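Local coordinates for methyl-coenzyme M reductase subunit beta (Methanosarcina barkeri, PDB 1E6Y), which forms part of the nickel enzyme that releases methane from methyl-coenzyme M, with coenzyme B as reductant, in the last step of methanogenesis, at residues E[272-280]-E[291-302]. Sequence-based numbering, arbitrary orientation.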
ATOM      1  N   ALA E 272      41.118 -12.140 -19.961  1.00 14.37           N
ATOM      2  CA  ALA E 272      41.015 -12.864 -18.695  1.00 14.44           C
ATOM      3  C   ALA E 272      42.040 -13.997 -18.615  1.00 14.70           C
ATOM      4  O   ALA E 272      42.600 -14.259 -17.551  1.00 14.90           O
ATOM      5  CB  ALA E 272      39.608 -13.416 -18.513  1.00 14.57           C
ATOM      6  N   ILE E 273      42.293 -14.648 -19.750  1.00 14.87           N
ATOM      7  CA  ILE E 273      43.291 -15.714 -19.830  1.00 15.68           C
ATOM      8  C   ILE E 273      44.708 -15.152 -19.721  1.00 16.32           C
ATOM      9  O   ILE E 273      45.534 -15.674 -18.972  1.00 17.43           O
ATOM     10  CB  ILE E 273      43.152 -16.517 -21.149  1.00 15.63           C
ATOM     11  CG1 ILE E 273      41.856 -17.332 -21.126  1.00 15.14           C
ATOM     12  CG2 ILE E 273      44.345 -17.453 -21.333  1.00 15.71           C
ATOM     13  CD1 ILE E 273      41.475 -17.921 -22.463  1.00 14.93           C
ATOM     14  N   GLU E 274      44.961 -14.049 -20.421  1.00 17.77           N
ATOM     15  CA  GLU E 274      46.262 -13.384 -20.374  1.00 18.75           C
ATOM     16  C   GLU E 274      46.609 -12.920 -18.964  1.00 18.53           C
ATOM     17  O   GLU E 274      47.763 -12.997 -18.547  1.00 19.11           O
ATOM     18  CB  GLU E 274      46.282 -12.190 -21.329  1.00 20.28           C
ATOM     19  CG  GLU E 274      46.371 -12.568 -22.801  1.00 23.24           C
ATOM     20  CD  GLU E 274      46.065 -11.407 -23.738  1.00 25.03           C
ATOM     21  OE1 GLU E 274      45.560 -10.363 -23.271  1.00 26.55           O
ATOM     22  OE2 GLU E 274      46.294 -11.556 -24.957  1.00 27.14           O
ATOM     23  N   ALA E 275      45.598 -12.481 -18.221  1.00 18.17           N
ATOM     24  CA  ALA E 275      45.799 -11.993 -16.858  1.00 17.84           C
ATOM     25  C   ALA E 275      45.900 -13.124 -15.832  1.00 17.75           C
ATOM     26  O   ALA E 275      46.203 -12.881 -14.662  1.00 18.71           O
ATOM     27  CB  ALA E 275      44.673 -11.037 -16.478  1.00 17.97           C
ATOM     28  N   GLY E 276      45.637 -14.353 -16.268  1.00 16.86           N
ATOM     29  CA  GLY E 276      45.683 -15.492 -15.367  1.00 16.43           C
ATOM     30  C   GLY E 276      44.467 -15.604 -14.461  1.00 15.68           C
ATOM     31  O   GLY E 276      44.473 -16.375 -13.501  1.00 15.96           O
ATOM     32  N   ILE E 277      43.417 -14.853 -14.778  1.00 15.11           N
ATOM     33  CA  ILE E 277      42.202 -14.845 -13.966  1.00 14.73           C
ATOM     34  C   ILE E 277      41.386 -16.122 -14.178  1.00 14.35           C
ATOM     35  O   ILE E 277      40.736 -16.607 -13.251  1.00 14.34           O
ATOM     36  CB  ILE E 277      41.330 -13.604 -14.287  1.00 14.91           C
ATOM     37  CG1 ILE E 277      42.097 -12.329 -13.926  1.00 15.75           C
ATOM     38  CG2 ILE E 277      40.018 -13.656 -13.509  1.00 14.72           C
ATOM     39  CD1 ILE E 277      41.472 -11.068 -14.474  1.00 16.71           C
ATOM     40  N   ILE E 278      41.423 -16.658 -15.397  1.00 14.19           N
ATOM     41  CA  ILE E 278      40.812 -17.955 -15.688  1.00 14.53           C
ATOM     42  C   ILE E 278      41.788 -18.893 -16.399  1.00 15.17           C
ATOM     43  O   ILE E 278      42.700 -18.446 -17.098  1.00 15.93           O
ATOM     44  CB  ILE E 278      39.523 -17.814 -16.552  1.00 14.39           C
ATOM     45  CG1 ILE E 278      39.861 -17.275 -17.947  1.00 14.53           C
ATOM     46  CG2 ILE E 278      38.529 -16.901 -15.856  1.00 14.14           C
ATOM     47  CD1 ILE E 278      38.701 -17.322 -18.925  1.00 14.98           C
ATOM     48  N   SER E 279      41.607 -20.192 -16.177  1.00 15.42           N
ATOM     49  CA  SER E 279      42.441 -21.222 -16.790  1.00 16.16           C
ATOM     50  C   SER E 279      41.553 -22.360 -17.266  1.00 16.13           C
ATOM     51  O   SER E 279      40.451 -22.548 -16.752  1.00 15.87           O
ATOM     52  CB  SER E 279      43.449 -21.770 -15.773  1.00 15.59           C
ATOM     53  OG  SER E 279      44.337 -20.762 -15.328  1.00 19.12           O
ATOM     54  N   VAL E 280      42.044 -23.134 -18.230  1.00 16.33           N
ATOM     55  CA  VAL E 280      41.375 -24.372 -18.616  1.00 16.77           C
ATOM     56  C   VAL E 280      41.396 -25.330 -17.428  1.00 17.40           C
ATOM     57  O   VAL E 280      42.430 -25.502 -16.779  1.00 17.10           O
ATOM     58  CB  VAL E 280      42.063 -25.045 -19.831  1.00 16.61           C
ATOM     59  CG1 VAL E 280      41.412 -26.395 -20.129  1.00 17.18           C
ATOM     60  CG2 VAL E 280      41.968 -24.144 -21.048  1.00 16.24           C
ATOM     61  N   TYR E 291      36.500 -23.907 -18.510  1.00 13.73           N
ATOM     62  CA  TYR E 291      37.400 -23.042 -17.755  1.00 14.08           C
ATOM     63  C   TYR E 291      37.067 -23.038 -16.270  1.00 14.00           C
ATOM     64  O   TYR E 291      35.995 -23.488 -15.864  1.00 14.55           O
ATOM     65  CB  TYR E 291      37.350 -21.613 -18.303  1.00 13.45           C
ATOM     66  CG  TYR E 291      38.071 -21.445 -19.619  1.00 13.25           C
ATOM     67  CD1 TYR E 291      37.492 -21.872 -20.812  1.00 13.47           C
ATOM     68  CD2 TYR E 291      39.372 -20.945 -19.660  1.00 13.74           C
ATOM     69  CE1 TYR E 291      38.193 -21.818 -22.012  1.00 13.47           C
ATOM     70  CE2 TYR E 291      40.083 -20.888 -20.852  1.00 13.47           C
ATOM     71  CZ  TYR E 291      39.490 -21.328 -22.023  1.00 14.09           C
ATOM     72  OH  TYR E 291      40.205 -21.304 -23.195  1.00 13.91           O
ATOM     73  N   LYS E 292      38.042 -22.632 -15.462  1.00 14.13           N
ATOM     74  CA  LYS E 292      37.819 -22.352 -14.047  1.00 13.93           C
ATOM     75  C   LYS E 292      38.294 -20.934 -13.743  1.00 14.14           C
ATOM     76  O   LYS E 292      39.215 -20.429 -14.388  1.00 13.59           O
ATOM     77  CB  LYS E 292      38.579 -23.349 -13.166  1.00 15.04           C
ATOM     78  CG  LYS E 292      40.090 -23.300 -13.329  1.00 16.80           C
ATOM     79  CD  LYS E 292      40.777 -24.323 -12.442  1.00 18.59           C
ATOM     80  CE  LYS E 292      42.260 -24.428 -12.769  1.00 20.18           C
ATOM     81  NZ  LYS E 292      42.962 -25.367 -11.845  1.00 21.78           N
ATOM     82  N   ALA E 293      37.607 -20.272 -12.818  1.00 13.77           N
ATOM     83  CA  ALA E 293      38.025 -18.957 -12.354  1.00 14.35           C
ATOM     84  C   ALA E 293      38.998 -19.111 -11.188  1.00 14.65           C
ATOM     85  O   ALA E 293      38.669 -19.717 -10.166  1.00 15.12           O
ATOM     86  CB  ALA E 293      36.807 -18.140 -11.928  1.00 14.59           C
ATOM     87  N   ASN E 294      40.212 -18.599 -11.369  1.00 14.92           N
ATOM     88  CA  ASN E 294      41.240 -18.656 -10.334  1.00 15.02           C
ATOM     89  C   ASN E 294      41.006 -17.592  -9.265  1.00 14.92           C
ATOM     90  O   ASN E 294      41.452 -17.735  -8.125  1.00 14.82           O
ATOM     91  CB  ASN E 294      42.624 -18.476 -10.959  1.00 16.49           C
ATOM     92  CG  ASN E 294      42.927 -19.523 -12.017  1.00 16.91           C
ATOM     93  OD1 ASN E 294      42.769 -20.723 -11.786  1.00 18.76           O
ATOM     94  ND2 ASN E 294      43.341 -19.070 -13.193  1.00 17.30           N
ATOM     95  N   ASP E 295      40.348 -16.506  -9.657  1.00 13.55           N
ATOM     96  CA  ASP E 295      39.898 -15.482  -8.717  1.00 12.98           C
ATOM     97  C   ASP E 295      38.456 -15.173  -9.082  1.00 11.71           C
ATOM     98  O   ASP E 295      38.191 -14.555 -10.110  1.00 12.37           O
ATOM     99  CB  ASP E 295      40.757 -14.217  -8.845  1.00 12.49           C
ATOM    100  CG  ASP E 295      40.489 -13.197  -7.735  1.00 14.12           C
ATOM    101  OD1 ASP E 295      39.321 -13.011  -7.339  1.00 13.29           O
ATOM    102  OD2 ASP E 295      41.449 -12.529  -7.302  1.00 14.48           O
ATOM    103  N   VAL E 296      37.525 -15.661  -8.269  1.00 11.78           N
ATOM    104  CA  VAL E 296      36.108 -15.595  -8.612  1.00 11.07           C
ATOM    105  C   VAL E 296      35.559 -14.164  -8.639  1.00 10.50           C
ATOM    106  O   VAL E 296      34.960 -13.758  -9.634  1.00 11.30           O
ATOM    107  CB  VAL E 296      35.253 -16.484  -7.665  1.00 10.63           C
ATOM    108  CG1 VAL E 296      33.768 -16.322  -7.982  1.00 10.28           C
ATOM    109  CG2 VAL E 296      35.665 -17.948  -7.814  1.00 11.78           C
ATOM    110  N   PRO E 297      35.837 -13.354  -7.597  1.00 10.64           N
ATOM    111  CA  PRO E 297      35.395 -11.953  -7.652  1.00 10.46           C
ATOM    112  C   PRO E 297      36.016 -11.151  -8.802  1.00 10.68           C
ATOM    113  O   PRO E 297      35.360 -10.286  -9.380  1.00 10.55           O
ATOM    114  CB  PRO E 297      35.797 -11.398  -6.285  1.00 10.48           C
ATOM    115  CG  PRO E 297      35.817 -12.599  -5.391  1.00 11.10           C
ATOM    116  CD  PRO E 297      36.362 -13.700  -6.264  1.00 10.17           C
ATOM    117  N   LYS E 298      37.258 -11.467  -9.163  1.00 11.23           N
ATOM    118  CA  LYS E 298      37.908 -10.801 -10.290  1.00 11.93           C
ATOM    119  C   LYS E 298      37.295 -11.194 -11.629  1.00 11.58           C
ATOM    120  O   LYS E 298      37.140 -10.357 -12.515  1.00 11.98           O
ATOM    121  CB  LYS E 298      39.403 -11.110 -10.309  1.00 14.36           C
ATOM    122  CG  LYS E 298      40.257  -9.990  -9.764  1.00 18.00           C
ATOM    123  CD  LYS E 298      41.635 -10.024 -10.383  1.00 20.12           C
ATOM    124  CE  LYS E 298      42.466  -8.871  -9.893  1.00 21.09           C
ATOM    125  NZ  LYS E 298      43.892  -9.267  -9.792  1.00 22.34           N
ATOM    126  N   TRP E 299      36.983 -12.477 -11.785  1.00 11.16           N
ATOM    127  CA  TRP E 299      36.288 -12.947 -12.978  1.00 10.92           C
ATOM    128  C   TRP E 299      34.939 -12.246 -13.106  1.00 10.40           C
ATOM    129  O   TRP E 299      34.556 -11.813 -14.193  1.00 11.32           O
ATOM    130  CB  TRP E 299      36.079 -14.466 -12.927  1.00 11.72           C
ATOM    131  CG  TRP E 299      35.104 -14.955 -13.960  1.00 11.77           C
ATOM    132  CD1 TRP E 299      33.879 -15.516 -13.731  1.00 10.92           C
ATOM    133  CD2 TRP E 299      35.224 -14.822 -15.382  1.00 12.04           C
ATOM    134  NE1 TRP E 299      33.224 -15.731 -14.920  1.00 12.03           N
ATOM    135  CE2 TRP E 299      34.028 -15.316 -15.951  1.00 11.72           C
ATOM    136  CE3 TRP E 299      36.225 -14.328 -16.232  1.00 11.77           C
ATOM    137  CZ2 TRP E 299      33.804 -15.332 -17.332  1.00 12.72           C
ATOM    138  CZ3 TRP E 299      36.001 -14.343 -17.608  1.00 12.79           C
ATOM    139  CH2 TRP E 299      34.798 -14.843 -18.142  1.00 12.53           C
ATOM    140  N   ASN E 300      34.228 -12.136 -11.989  1.00 11.05           N
ATOM    141  CA  ASN E 300      32.958 -11.422 -11.963  1.00 10.65           C
ATOM    142  C   ASN E 300      33.119  -9.979 -12.435  1.00 10.18           C
ATOM    143  O   ASN E 300      32.303  -9.484 -13.215  1.00 10.05           O
ATOM    144  CB  ASN E 300      32.362 -11.444 -10.553  1.00 11.00           C
ATOM    145  CG  ASN E 300      30.990 -10.817 -10.503  1.00 12.12           C
ATOM    146  OD1 ASN E 300      30.029 -11.373 -11.031  1.00 13.72           O
ATOM    147  ND2 ASN E 300      30.906  -9.611  -9.954  1.00 11.75           N
ATOM    148  N   ALA E 301      34.196  -9.326 -12.003  1.00 10.37           N
ATOM    149  CA  ALA E 301      34.511  -7.972 -12.457  1.00 10.42           C
ATOM    150  C   ALA E 301      34.812  -7.934 -13.960  1.00 10.45           C
ATOM    151  O   ALA E 301      34.402  -7.002 -14.654  1.00 10.08           O
ATOM    152  CB  ALA E 301      35.689  -7.416 -11.669  1.00 10.83           C
ATOM    153  N   CYS E 302      35.494  -8.965 -14.461  1.00 10.60           N
ATOM    154  CA  CYS E 302      35.737  -9.118 -15.896  1.00 11.38           C
ATOM    155  C   CYS E 302      34.426  -9.215 -16.668  1.00 10.46           C
ATOM    156  O   CYS E 302      34.259  -8.574 -17.704  1.00 10.89           O
ATOM    157  CB  CYS E 302      36.571 -10.374 -16.171  1.00 12.61           C
ATOM    158  SG  CYS E 302      38.306 -10.253 -15.705  1.00 16.54           S
TER
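Ile278 and Trp299 meet in the tightly packed part of this contact: Ile278 CG2 lies 3.5 Å from Trp299 CE3, while Ala272 CB reaches the edge of the same indole at CZ3, near the ring plane. Placing CG1 of Ile278 between its backbone N and carbonyl carbon (chi1 66°) sends the two branches to different aromatics, CG2 to Trp299 and CD1 to Tyr291 CD2. Beside them, Ile277 lays CG2 against the backbone at Trp299 N and brings CD1 to 3.5 Å from Cys302 SG. The Tyr291 ring is wedged between Ile273 CD1, 3.7 Å from CE2, and Val280 CG2, 3.8 Å from CE2; Tyr2 of the neighbouring gamma subunit packs on both Ile273 and Tyr291. Were Tyr291 replaced by an alanine, Ile273, Val280 and the CD1 branch of Ile278 would probably lose their common aromatic partner, opening a gap at the subunit boundary.

The sheet face with Ser279 and Lys292, opposite that of Ile278 and Ala293, is more polar and solvent-exposed. There Asn294 ND2 donates to Ser279 OG (2.9 Å), in the amide plane, and to Gly276 O (2.9 Å), from above that carbonyl's plane. By gripping both, Asn294 links the strand to the Schellman motif at Gly276, first to leave helical geometry. Ser279 N to Lys292 O (162°) and Lys292 N to Ser279 O (168°) establish the antiparallel register; Asn294 N to Ile277 O extends it. Asp295 OD1 caps the next helix at Lys298 N, while OD2 salt-bridges Arg231; the geometry defines a beta hairpin inserted between two helices of the C-terminal domain.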